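Local structure of SusD family protein (Bacteroides uniformis, 7KV1) at residues Gly326-Arg340 with Thr374-Phe388. The protein probably binds beta-glucan at the cell surface of a gut bacterium, as a SusD-like glycan-binding protein built on a tetratricopeptide-repeat scaffold. Sequence-based numbering, arbitrary orientation.
Sequences GWSKGNDGWGFMPMR and THIWLQKYRPYDKNF
P383 points its CG into one face of the W327 indole, a CH-pi contact that joins the loop 326-340 of the SusD-like fold to the segment 374-388, which carries the short strand 376-378, well away from the centre of the chain. P383 CG sits almost over the middle of the six-membered ring, 3.5 Å from its centroid and 9° off the normal. With CG anti to the backbone N (chi1 -164°), the indole is swung over the proline, and its NE1 is held by Y399 outside the two segments. At its root, W327 CB meets the edge of the R382 guanidinium, whose NE and NH2 both grip P383 O while NH1 forms a salt bridge with D324. Replacing W327 by an alanine is likely to remove the aromatic face over P383 CG and leave the hydroxyl of Y399 without its indole N-H. Beside this contact, D385 holds the backbone at G326 and S328: its N donates to G326 O at 2.7 Å, and OD1 takes S328 N on its syn lone pair along a nearly straight line (175°). S328 OG reaches D385 OD2 at 2.7 Å from above the carboxylate plane.

At the other end, strand 376-378 receives residues 335-339. The W377 ring turns its edge to F336 O, which lies 3.4 Å from CZ3, while CH2 touches G335 CA. M339 packs its CB on I376 CG2, and its bent tip brings CE to L378 CD1. M339 N donates to I376 O, a water bridges M337 O and L378 N, and T374 OG1, which accepts from I376 N in an ST turn, donates to M339 O at 2.7 Å.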
ATOM      1  N   GLY A 326     -20.870  14.793 -11.129  1.00 38.11           N
ATOM      2  CA  GLY A 326     -20.641  13.349 -10.928  1.00 34.63           C
ATOM      3  C   GLY A 326     -21.080  12.847  -9.564  1.00 29.42           C
ATOM      4  O   GLY A 326     -21.204  11.610  -9.409  1.00 28.10           O
ATOM      5  N   TRP A 327     -21.313  13.740  -8.600  1.00 30.14           N
ATOM      6  CA  TRP A 327     -21.689  13.326  -7.219  1.00 32.46           C
ATOM      7  C   TRP A 327     -22.791  14.231  -6.672  1.00 29.92           C
ATOM      8  O   TRP A 327     -22.549  15.436  -6.516  1.00 29.08           O
ATOM      9  CB  TRP A 327     -20.449  13.322  -6.320  1.00 28.61           C
ATOM     10  CG  TRP A 327     -20.578  12.574  -5.027  1.00 26.85           C
ATOM     11  CD1 TRP A 327     -21.104  11.333  -4.815  1.00 25.43           C
ATOM     12  CD2 TRP A 327     -20.059  13.010  -3.761  1.00 24.08           C
ATOM     13  NE1 TRP A 327     -20.992  10.992  -3.492  1.00 27.66           N
ATOM     14  CE2 TRP A 327     -20.356  12.005  -2.827  1.00 23.04           C
ATOM     15  CE3 TRP A 327     -19.416  14.174  -3.330  1.00 21.53           C
ATOM     16  CZ2 TRP A 327     -19.978  12.113  -1.503  1.00 22.50           C
ATOM     17  CZ3 TRP A 327     -19.054  14.282  -2.015  1.00 19.92           C
ATOM     18  CH2 TRP A 327     -19.328  13.260  -1.121  1.00 22.66           C
ATOM     19  N   SER A 328     -23.938  13.632  -6.336  1.00 35.13           N
ATOM     20  CA  SER A 328     -25.175  14.352  -5.923  1.00 35.46           C
ATOM     21  C   SER A 328     -25.063  14.911  -4.501  1.00 40.68           C
ATOM     22  O   SER A 328     -24.387  14.283  -3.623  1.00 38.87           O
ATOM     23  CB  SER A 328     -26.364  13.443  -6.034  1.00 38.44           C
ATOM     24  OG  SER A 328     -26.528  13.033  -7.379  1.00 39.22           O
ATOM     25  N   LYS A 329     -25.774  16.010  -4.256  1.00 41.43           N
ATOM     26  CA  LYS A 329     -26.075  16.524  -2.899  1.00 45.18           C
ATOM     27  C   LYS A 329     -26.691  15.371  -2.083  1.00 43.19           C
ATOM     28  O   LYS A 329     -27.308  14.498  -2.712  1.00 40.81           O
ATOM     29  CB  LYS A 329     -27.006  17.737  -3.017  1.00 52.19           C
ATOM     30  CG  LYS A 329     -27.033  18.625  -1.785  1.00 60.06           C
ATOM     31  CD  LYS A 329     -27.949  19.824  -1.866  1.00 61.73           C
ATOM     32  CE  LYS A 329     -27.605  20.842  -0.798  1.00 64.02           C
ATOM     33  NZ  LYS A 329     -28.810  21.554  -0.324  1.00 70.37           N
ATOM     34  N   GLY A 330     -26.487  15.359  -0.755  1.00 37.50           N
ATOM     35  CA  GLY A 330     -27.097  14.420   0.202  1.00 36.97           C
ATOM     36  C   GLY A 330     -26.335  13.117   0.344  1.00 38.13           C
ATOM     37  O   GLY A 330     -26.894  12.153   0.944  1.00 37.49           O
ATOM     38  N   ASN A 331     -25.123  13.045  -0.202  1.00 36.18           N
ATOM     39  CA  ASN A 331     -24.216  11.869  -0.045  1.00 38.61           C
ATOM     40  C   ASN A 331     -23.202  12.163   1.077  1.00 35.71           C
ATOM     41  O   ASN A 331     -22.883  13.340   1.302  1.00 37.14           O
ATOM     42  CB  ASN A 331     -23.577  11.496  -1.388  1.00 42.34           C
ATOM     43  CG  ASN A 331     -24.537  10.740  -2.285  1.00 42.99           C
ATOM     44  OD1 ASN A 331     -24.962   9.636  -1.936  1.00 46.09           O
ATOM     45  ND2 ASN A 331     -24.882  11.324  -3.425  1.00 43.74           N
ATOM     46  N   ASP A 332     -22.785  11.139   1.810  1.00 29.72           N
ATOM     47  CA  ASP A 332     -21.911  11.299   2.994  1.00 31.79           C
ATOM     48  C   ASP A 332     -20.469  11.537   2.534  1.00 26.37           C
ATOM     49  O   ASP A 332     -19.978  10.795   1.638  1.00 26.48           O
ATOM     50  CB  ASP A 332     -21.951  10.070   3.896  1.00 35.01           C
ATOM     51  CG  ASP A 332     -22.940  10.201   5.041  1.00 36.84           C
ATOM     52  OD1 ASP A 332     -24.115  10.523   4.761  1.00 39.11           O
ATOM     53  OD2 ASP A 332     -22.525   9.985   6.200  1.00 37.85           O
ATOM     54  N   GLY A 333     -19.821  12.503   3.152  1.00 22.83           N
ATOM     55  CA  GLY A 333     -18.372  12.723   3.034  1.00 23.32           C
ATOM     56  C   GLY A 333     -17.836  13.080   4.396  1.00 24.29           C
ATOM     57  O   GLY A 333     -18.369  14.003   5.017  1.00 25.16           O
ATOM     58  N   TRP A 334     -16.838  12.349   4.888  1.00 25.10           N
ATOM     59  CA  TRP A 334     -16.385  12.492   6.292  1.00 22.19           C
ATOM     60  C   TRP A 334     -15.163  13.406   6.418  1.00 20.63           C
ATOM     61  O   TRP A 334     -14.795  13.709   7.550  1.00 19.01           O
ATOM     62  CB  TRP A 334     -16.162  11.123   6.897  1.00 23.79           C
ATOM     63  CG  TRP A 334     -17.442  10.350   6.984  1.00 27.50           C
ATOM     64  CD1 TRP A 334     -18.708  10.780   6.686  1.00 27.57           C
ATOM     65  CD2 TRP A 334     -17.574   8.993   7.434  1.00 27.92           C
ATOM     66  NE1 TRP A 334     -19.598   9.754   6.867  1.00 30.94           N
ATOM     67  CE2 TRP A 334     -18.940   8.662   7.345  1.00 29.46           C
ATOM     68  CE3 TRP A 334     -16.672   8.028   7.868  1.00 30.50           C
ATOM     69  CZ2 TRP A 334     -19.423   7.408   7.701  1.00 33.95           C
ATOM     70  CZ3 TRP A 334     -17.142   6.782   8.207  1.00 34.66           C
ATOM     71  CH2 TRP A 334     -18.504   6.489   8.144  1.00 36.13           C
ATOM     72  N   GLY A 335     -14.618  13.880   5.307  1.00 19.36           N
ATOM     73  CA  GLY A 335     -13.607  14.948   5.366  1.00 20.96           C
ATOM     74  C   GLY A 335     -12.278  14.474   5.943  1.00 19.08           C
ATOM     75  O   GLY A 335     -11.524  15.326   6.390  1.00 20.71           O
ATOM     76  N   PHE A 336     -11.974  13.183   5.893  1.00 19.60           N
ATOM     77  CA  PHE A 336     -10.601  12.690   6.175  1.00 19.12           C
ATOM     78  C   PHE A 336      -9.696  12.879   4.952  1.00 19.34           C
ATOM     79  O   PHE A 336     -10.208  13.009   3.832  1.00 19.46           O
ATOM     80  CB  PHE A 336     -10.598  11.235   6.599  1.00 20.31           C
ATOM     81  CG  PHE A 336     -11.257  11.038   7.928  1.00 22.03           C
ATOM     82  CD1 PHE A 336     -10.580  11.361   9.089  1.00 20.18           C
ATOM     83  CD2 PHE A 336     -12.547  10.536   8.004  1.00 23.09           C
ATOM     84  CE1 PHE A 336     -11.182  11.161  10.319  1.00 21.56           C
ATOM     85  CE2 PHE A 336     -13.159  10.379   9.242  1.00 21.84           C
ATOM     86  CZ  PHE A 336     -12.477  10.696  10.387  1.00 23.53           C
ATOM     87  N   MET A 337      -8.378  12.926   5.192  1.00 17.99           N
ATOM     88  CA  MET A 337      -7.333  13.064   4.147  1.00 19.74           C
ATOM     89  C   MET A 337      -7.570  14.293   3.279  1.00 18.87           C
ATOM     90  O   MET A 337      -7.484  14.193   2.051  1.00 19.44           O
ATOM     91  CB  MET A 337      -7.285  11.822   3.260  1.00 21.87           C
ATOM     92  CG  MET A 337      -6.981  10.564   4.045  1.00 26.99           C
ATOM     93  SD  MET A 337      -5.201  10.238   4.112  1.00 29.17           S
ATOM     94  CE  MET A 337      -4.974   9.555   2.473  1.00 29.75           C
ATOM     95  N   PRO A 338      -7.793  15.503   3.854  1.00 17.98           N
ATOM     96  CA  PRO A 338      -7.596  16.720   3.089  1.00 20.11           C
ATOM     97  C   PRO A 338      -6.183  16.651   2.503  1.00 19.85           C
ATOM     98  O   PRO A 338      -5.214  16.329   3.246  1.00 18.11           O
ATOM     99  CB  PRO A 338      -7.669  17.885   4.074  1.00 19.12           C
ATOM    100  CG  PRO A 338      -8.162  17.306   5.359  1.00 20.34           C
ATOM    101  CD  PRO A 338      -8.173  15.792   5.239  1.00 18.96           C
ATOM    102  N   MET A 339      -6.082  16.942   1.215  1.00 21.87           N
ATOM    103  CA  MET A 339      -4.771  17.037   0.544  1.00 22.62           C
ATOM    104  C   MET A 339      -4.083  18.361   0.912  1.00 22.86           C
ATOM    105  O   MET A 339      -4.703  19.459   0.750  1.00 19.38           O
ATOM    106  CB  MET A 339      -4.878  16.930  -0.975  1.00 23.58           C
ATOM    107  CG  MET A 339      -3.490  16.767  -1.584  1.00 24.84           C
ATOM    108  SD  MET A 339      -3.579  16.464  -3.308  1.00 29.01           S
ATOM    109  CE  MET A 339      -4.247  14.808  -3.226  1.00 25.15           C
ATOM    110  N   ARG A 340      -2.803  18.294   1.278  1.00 19.77           N
ATOM    111  CA  ARG A 340      -2.028  19.520   1.624  1.00 21.88           C
ATOM    112  C   ARG A 340      -1.846  20.367   0.372  1.00 22.57           C
ATOM    113  O   ARG A 340      -1.675  19.793  -0.730  1.00 20.39           O
ATOM    114  CB  ARG A 340      -0.674  19.218   2.263  1.00 22.80           C
ATOM    115  CG  ARG A 340      -0.840  18.481   3.575  1.00 25.85           C
ATOM    116  CD  ARG A 340       0.387  17.742   4.091  1.00 29.47           C
ATOM    117  NE  ARG A 340       1.413  18.620   4.583  1.00 33.37           N
ATOM    118  CZ  ARG A 340       2.218  18.341   5.619  1.00 35.30           C
ATOM    119  NH1 ARG A 340       2.060  17.240   6.346  1.00 37.67           N
ATOM    120  NH2 ARG A 340       3.115  19.230   5.975  1.00 40.86           N
ATOM    121  N   THR A 374      -8.706  22.114   3.212  1.00 21.26           N
ATOM    122  CA  THR A 374      -7.845  22.841   2.236  1.00 21.51           C
ATOM    123  C   THR A 374      -8.636  23.137   0.965  1.00 22.99           C
ATOM    124  O   THR A 374      -8.077  23.835   0.098  1.00 25.28           O
ATOM    125  CB  THR A 374      -6.587  22.038   1.864  1.00 20.46           C
ATOM    126  OG1 THR A 374      -6.978  20.818   1.234  1.00 19.75           O
ATOM    127  CG2 THR A 374      -5.719  21.728   3.068  1.00 19.42           C
ATOM    128  N   HIS A 375      -9.848  22.579   0.841  1.00 24.39           N
ATOM    129  CA  HIS A 375     -10.644  22.570  -0.421  1.00 25.73           C
ATOM    130  C   HIS A 375      -9.903  21.753  -1.484  1.00 24.61           C
ATOM    131  O   HIS A 375     -10.251  21.899  -2.682  1.00 25.08           O
ATOM    132  CB  HIS A 375     -10.951  24.002  -0.915  1.00 26.69           C
ATOM    133  CG  HIS A 375     -12.300  24.482  -0.491  1.00 29.30           C
ATOM    134  ND1 HIS A 375     -12.718  24.403   0.827  1.00 30.63           N
ATOM    135  CD2 HIS A 375     -13.347  24.991  -1.193  1.00 30.26           C
ATOM    136  CE1 HIS A 375     -13.963  24.850   0.921  1.00 29.26           C
ATOM    137  NE2 HIS A 375     -14.371  25.222  -0.294  1.00 28.42           N
ATOM    138  N   ILE A 376      -8.938  20.911  -1.073  1.00 21.88           N
ATOM    139  CA  ILE A 376      -8.285  19.937  -2.000  1.00 20.19           C
ATOM    140  C   ILE A 376      -8.452  18.549  -1.407  1.00 19.68           C
ATOM    141  O   ILE A 376      -8.250  18.413  -0.191  1.00 20.23           O
ATOM    142  CB  ILE A 376      -6.801  20.233  -2.268  1.00 22.63           C
ATOM    143  CG1 ILE A 376      -6.538  21.713  -2.534  1.00 25.45           C
ATOM    144  CG2 ILE A 376      -6.282  19.352  -3.394  1.00 20.79           C
ATOM    145  CD1 ILE A 376      -5.084  22.044  -2.608  1.00 28.36           C
ATOM    146  N   TRP A 377      -8.759  17.589  -2.273  1.00 19.58           N
ATOM    147  CA  TRP A 377      -9.029  16.189  -1.924  1.00 20.95           C
ATOM    148  C   TRP A 377      -8.326  15.289  -2.927  1.00 20.48           C
ATOM    149  O   TRP A 377      -7.886  15.800  -3.983  1.00 21.01           O
ATOM    150  CB  TRP A 377     -10.535  15.948  -1.901  1.00 20.84           C
ATOM    151  CG  TRP A 377     -11.278  16.891  -1.005  1.00 20.65           C
ATOM    152  CD1 TRP A 377     -11.889  18.066  -1.348  1.00 20.90           C
ATOM    153  CD2 TRP A 377     -11.416  16.776   0.423  1.00 20.97           C
ATOM    154  NE1 TRP A 377     -12.401  18.680  -0.228  1.00 20.93           N
ATOM    155  CE2 TRP A 377     -12.156  17.893   0.865  1.00 20.41           C
ATOM    156  CE3 TRP A 377     -10.986  15.840   1.367  1.00 20.11           C
ATOM    157  CZ2 TRP A 377     -12.469  18.087   2.214  1.00 20.84           C
ATOM    158  CZ3 TRP A 377     -11.314  16.028   2.694  1.00 20.06           C
ATOM    159  CH2 TRP A 377     -12.041  17.136   3.112  1.00 20.44           C
ATOM    160  N   LEU A 378      -8.265  13.995  -2.627  1.00 19.06           N
ATOM    161  CA  LEU A 378      -7.647  12.993  -3.537  1.00 20.78           C
ATOM    162  C   LEU A 378      -8.650  12.667  -4.657  1.00 21.44           C
ATOM    163  O   LEU A 378      -9.721  12.103  -4.376  1.00 22.92           O
ATOM    164  CB  LEU A 378      -7.248  11.751  -2.732  1.00 19.38           C
ATOM    165  CG  LEU A 378      -6.626  10.603  -3.515  1.00 20.74           C
ATOM    166  CD1 LEU A 378      -5.296  11.001  -4.120  1.00 20.52           C
ATOM    167  CD2 LEU A 378      -6.456   9.379  -2.615  1.00 22.01           C
ATOM    168  N   GLN A 379      -8.290  12.977  -5.890  1.00 20.89           N
ATOM    169  CA  GLN A 379      -9.112  12.681  -7.090  1.00 21.22           C
ATOM    170  C   GLN A 379      -9.112  11.173  -7.380  1.00 20.49           C
ATOM    171  O   GLN A 379     -10.095  10.679  -7.913  1.00 23.03           O
ATOM    172  CB  GLN A 379      -8.585  13.533  -8.242  1.00 22.06           C
ATOM    173  CG  GLN A 379      -9.222  13.192  -9.577  1.00 23.09           C
ATOM    174  CD  GLN A 379     -10.623  13.734  -9.704  1.00 23.68           C
ATOM    175  OE1 GLN A 379     -10.947  14.797  -9.173  1.00 24.70           O
ATOM    176  NE2 GLN A 379     -11.451  12.999 -10.432  1.00 23.82           N
ATOM    177  N   LYS A 380      -8.035  10.451  -7.083  1.00 22.04           N
ATOM    178  CA  LYS A 380      -7.836   9.066  -7.582  1.00 20.26           C
ATOM    179  C   LYS A 380      -8.981   8.172  -7.097  1.00 22.89           C
ATOM    180  O   LYS A 380      -9.328   7.205  -7.837  1.00 19.96           O
ATOM    181  CB  LYS A 380      -6.483   8.523  -7.118  1.00 19.66           C
ATOM    182  CG  LYS A 380      -5.302   9.157  -7.841  1.00 20.42           C
ATOM    183  CD  LYS A 380      -3.959   8.584  -7.413  1.00 18.85           C
ATOM    184  CE  LYS A 380      -2.801   9.222  -8.153  1.00 19.00           C
ATOM    185  NZ  LYS A 380      -1.526   8.899  -7.470  1.00 18.71           N
ATOM    186  N   TYR A 381      -9.484   8.425  -5.876  1.00 21.88           N
ATOM    187  CA  TYR A 381     -10.518   7.585  -5.232  1.00 22.66           C
ATOM    188  C   TYR A 381     -11.695   8.461  -4.786  1.00 20.63           C
ATOM    189  O   TYR A 381     -12.360   8.091  -3.829  1.00 21.13           O
ATOM    190  CB  TYR A 381      -9.895   6.755  -4.093  1.00 21.24           C
ATOM    191  CG  TYR A 381      -8.863   5.748  -4.550  1.00 23.22           C
ATOM    192  CD1 TYR A 381      -9.244   4.582  -5.199  1.00 22.77           C
ATOM    193  CD2 TYR A 381      -7.509   5.927  -4.286  1.00 22.07           C
ATOM    194  CE1 TYR A 381      -8.309   3.643  -5.608  1.00 24.39           C
ATOM    195  CE2 TYR A 381      -6.563   4.996  -4.690  1.00 22.02           C
ATOM    196  CZ  TYR A 381      -6.964   3.845  -5.353  1.00 22.10           C
ATOM    197  OH  TYR A 381      -6.065   2.895  -5.756  1.00 22.13           O
ATOM    198  N   ARG A 382     -11.981   9.550  -5.502  1.00 20.12           N
ATOM    199  CA  ARG A 382     -13.092  10.446  -5.141  1.00 20.71           C
ATOM    200  C   ARG A 382     -14.418   9.733  -5.415  1.00 22.03           C
ATOM    201  O   ARG A 382     -14.517   8.818  -6.239  1.00 18.80           O
ATOM    202  CB  ARG A 382     -12.978  11.803  -5.835  1.00 23.44           C
ATOM    203  CG  ARG A 382     -13.174  11.761  -7.341  1.00 24.73           C
ATOM    204  CD  ARG A 382     -13.784  13.066  -7.774  1.00 27.96           C
ATOM    205  NE  ARG A 382     -15.177  13.127  -7.391  1.00 27.87           N
ATOM    206  CZ  ARG A 382     -15.998  14.130  -7.674  1.00 29.77           C
ATOM    207  NH1 ARG A 382     -15.579  15.197  -8.325  1.00 27.87           N
ATOM    208  NH2 ARG A 382     -17.247  14.067  -7.268  1.00 34.43           N
ATOM    209  N   PRO A 383     -15.474  10.081  -4.652  1.00 21.71           N
ATOM    210  CA  PRO A 383     -16.787   9.483  -4.855  1.00 22.48           C
ATOM    211  C   PRO A 383     -17.433  10.051  -6.127  1.00 21.76           C
ATOM    212  O   PRO A 383     -17.286  11.259  -6.379  1.00 23.61           O
ATOM    213  CB  PRO A 383     -17.589   9.877  -3.609  1.00 22.32           C
ATOM    214  CG  PRO A 383     -16.940  11.185  -3.182  1.00 21.93           C
ATOM    215  CD  PRO A 383     -15.470  11.041  -3.541  1.00 23.36           C
ATOM    216  N   TYR A 384     -18.110   9.163  -6.851  1.00 22.73           N
ATOM    217  CA  TYR A 384     -19.013   9.431  -8.003  1.00 26.63           C
ATOM    218  C   TYR A 384     -20.302   8.622  -7.853  1.00 26.04           C
ATOM    219  O   TYR A 384     -20.188   7.431  -7.539  1.00 27.11           O
ATOM    220  CB  TYR A 384     -18.349   8.999  -9.311  1.00 26.57           C
ATOM    221  CG  TYR A 384     -17.286   9.949  -9.782  1.00 28.25           C
ATOM    222  CD1 TYR A 384     -17.618  11.235 -10.155  1.00 30.23           C
ATOM    223  CD2 TYR A 384     -15.956   9.584  -9.810  1.00 28.42           C
ATOM    224  CE1 TYR A 384     -16.657  12.131 -10.580  1.00 33.77           C
ATOM    225  CE2 TYR A 384     -14.982  10.465 -10.240  1.00 27.58           C
ATOM    226  CZ  TYR A 384     -15.333  11.737 -10.616  1.00 30.56           C
ATOM    227  OH  TYR A 384     -14.401  12.623 -11.016  1.00 35.28           O
ATOM    228  N   ASP A 385     -21.471   9.198  -8.181  1.00 33.05           N
ATOM    229  CA  ASP A 385     -22.774   8.457  -8.138  1.00 34.16           C
ATOM    230  C   ASP A 385     -22.668   7.166  -8.958  1.00 34.40           C
ATOM    231  O   ASP A 385     -23.044   6.100  -8.457  1.00 35.33           O
ATOM    232  CB  ASP A 385     -23.958   9.288  -8.645  1.00 35.25           C
ATOM    233  CG  ASP A 385     -24.217  10.532  -7.823  1.00 35.30           C
ATOM    234  OD1 ASP A 385     -23.984  10.506  -6.605  1.00 36.87           O
ATOM    235  OD2 ASP A 385     -24.600  11.534  -8.418  1.00 45.87           O
ATOM    236  N   LYS A 386     -22.120   7.236 -10.162  1.00 37.62           N
ATOM    237  CA  LYS A 386     -22.023   6.055 -11.059  1.00 40.95           C
ATOM    238  C   LYS A 386     -21.265   4.896 -10.388  1.00 41.86           C
ATOM    239  O   LYS A 386     -21.392   3.794 -10.904  1.00 41.05           O
ATOM    240  CB  LYS A 386     -21.351   6.465 -12.372  1.00 46.55           C
ATOM    241  CG  LYS A 386     -19.909   6.931 -12.233  1.00 47.62           C
ATOM    242  CD  LYS A 386     -19.208   7.126 -13.557  1.00 46.34           C
ATOM    243  CE  LYS A 386     -17.710   6.958 -13.460  1.00 43.72           C
ATOM    244  NZ  LYS A 386     -17.373   5.532 -13.252  1.00 43.56           N
ATOM    245  N   ASN A 387     -20.511   5.123  -9.293  1.00 38.09           N
ATOM    246  CA  ASN A 387     -19.635   4.102  -8.651  1.00 34.47           C
ATOM    247  C   ASN A 387     -20.274   3.520  -7.370  1.00 35.74           C
ATOM    248  O   ASN A 387     -19.631   2.663  -6.746  1.00 31.44           O
ATOM    249  CB  ASN A 387     -18.248   4.686  -8.330  1.00 34.95           C
ATOM    250  CG  ASN A 387     -17.394   4.998  -9.546  1.00 36.56           C
ATOM    251  OD1 ASN A 387     -17.517   4.371 -10.598  1.00 39.28           O
ATOM    252  ND2 ASN A 387     -16.520   5.979  -9.419  1.00 36.07           N
ATOM    253  N   PHE A 388     -21.502   3.905  -6.993  1.00 38.21           N
ATOM    254  CA  PHE A 388     -22.200   3.383  -5.780  1.00 44.36           C
ATOM    255  C   PHE A 388     -22.513   1.886  -5.875  1.00 47.36           C
ATOM    256  O   PHE A 388     -23.123   1.508  -6.881  1.00 47.66           O
ATOM    257  CB  PHE A 388     -23.575   4.015  -5.618  1.00 51.24           C
ATOM    258  CG  PHE A 388     -23.597   5.369  -4.972  1.00 57.50           C
ATOM    259  CD1 PHE A 388     -22.938   5.591  -3.774  1.00 61.89           C
ATOM    260  CD2 PHE A 388     -24.370   6.388  -5.509  1.00 63.92           C
ATOM    261  CE1 PHE A 388     -23.005   6.826  -3.158  1.00 62.52           C
ATOM    262  CE2 PHE A 388     -24.434   7.626  -4.891  1.00 62.70           C
ATOM    263  CZ  PHE A 388     -23.749   7.839  -3.719  1.00 64.06           C
TER
HETATM  264  O   HOH W   1     -21.376   9.987 -11.392  1.00 33.67           O
HETATM  265  O   HOH W   2      -8.992  13.072   0.033  1.00 17.97           O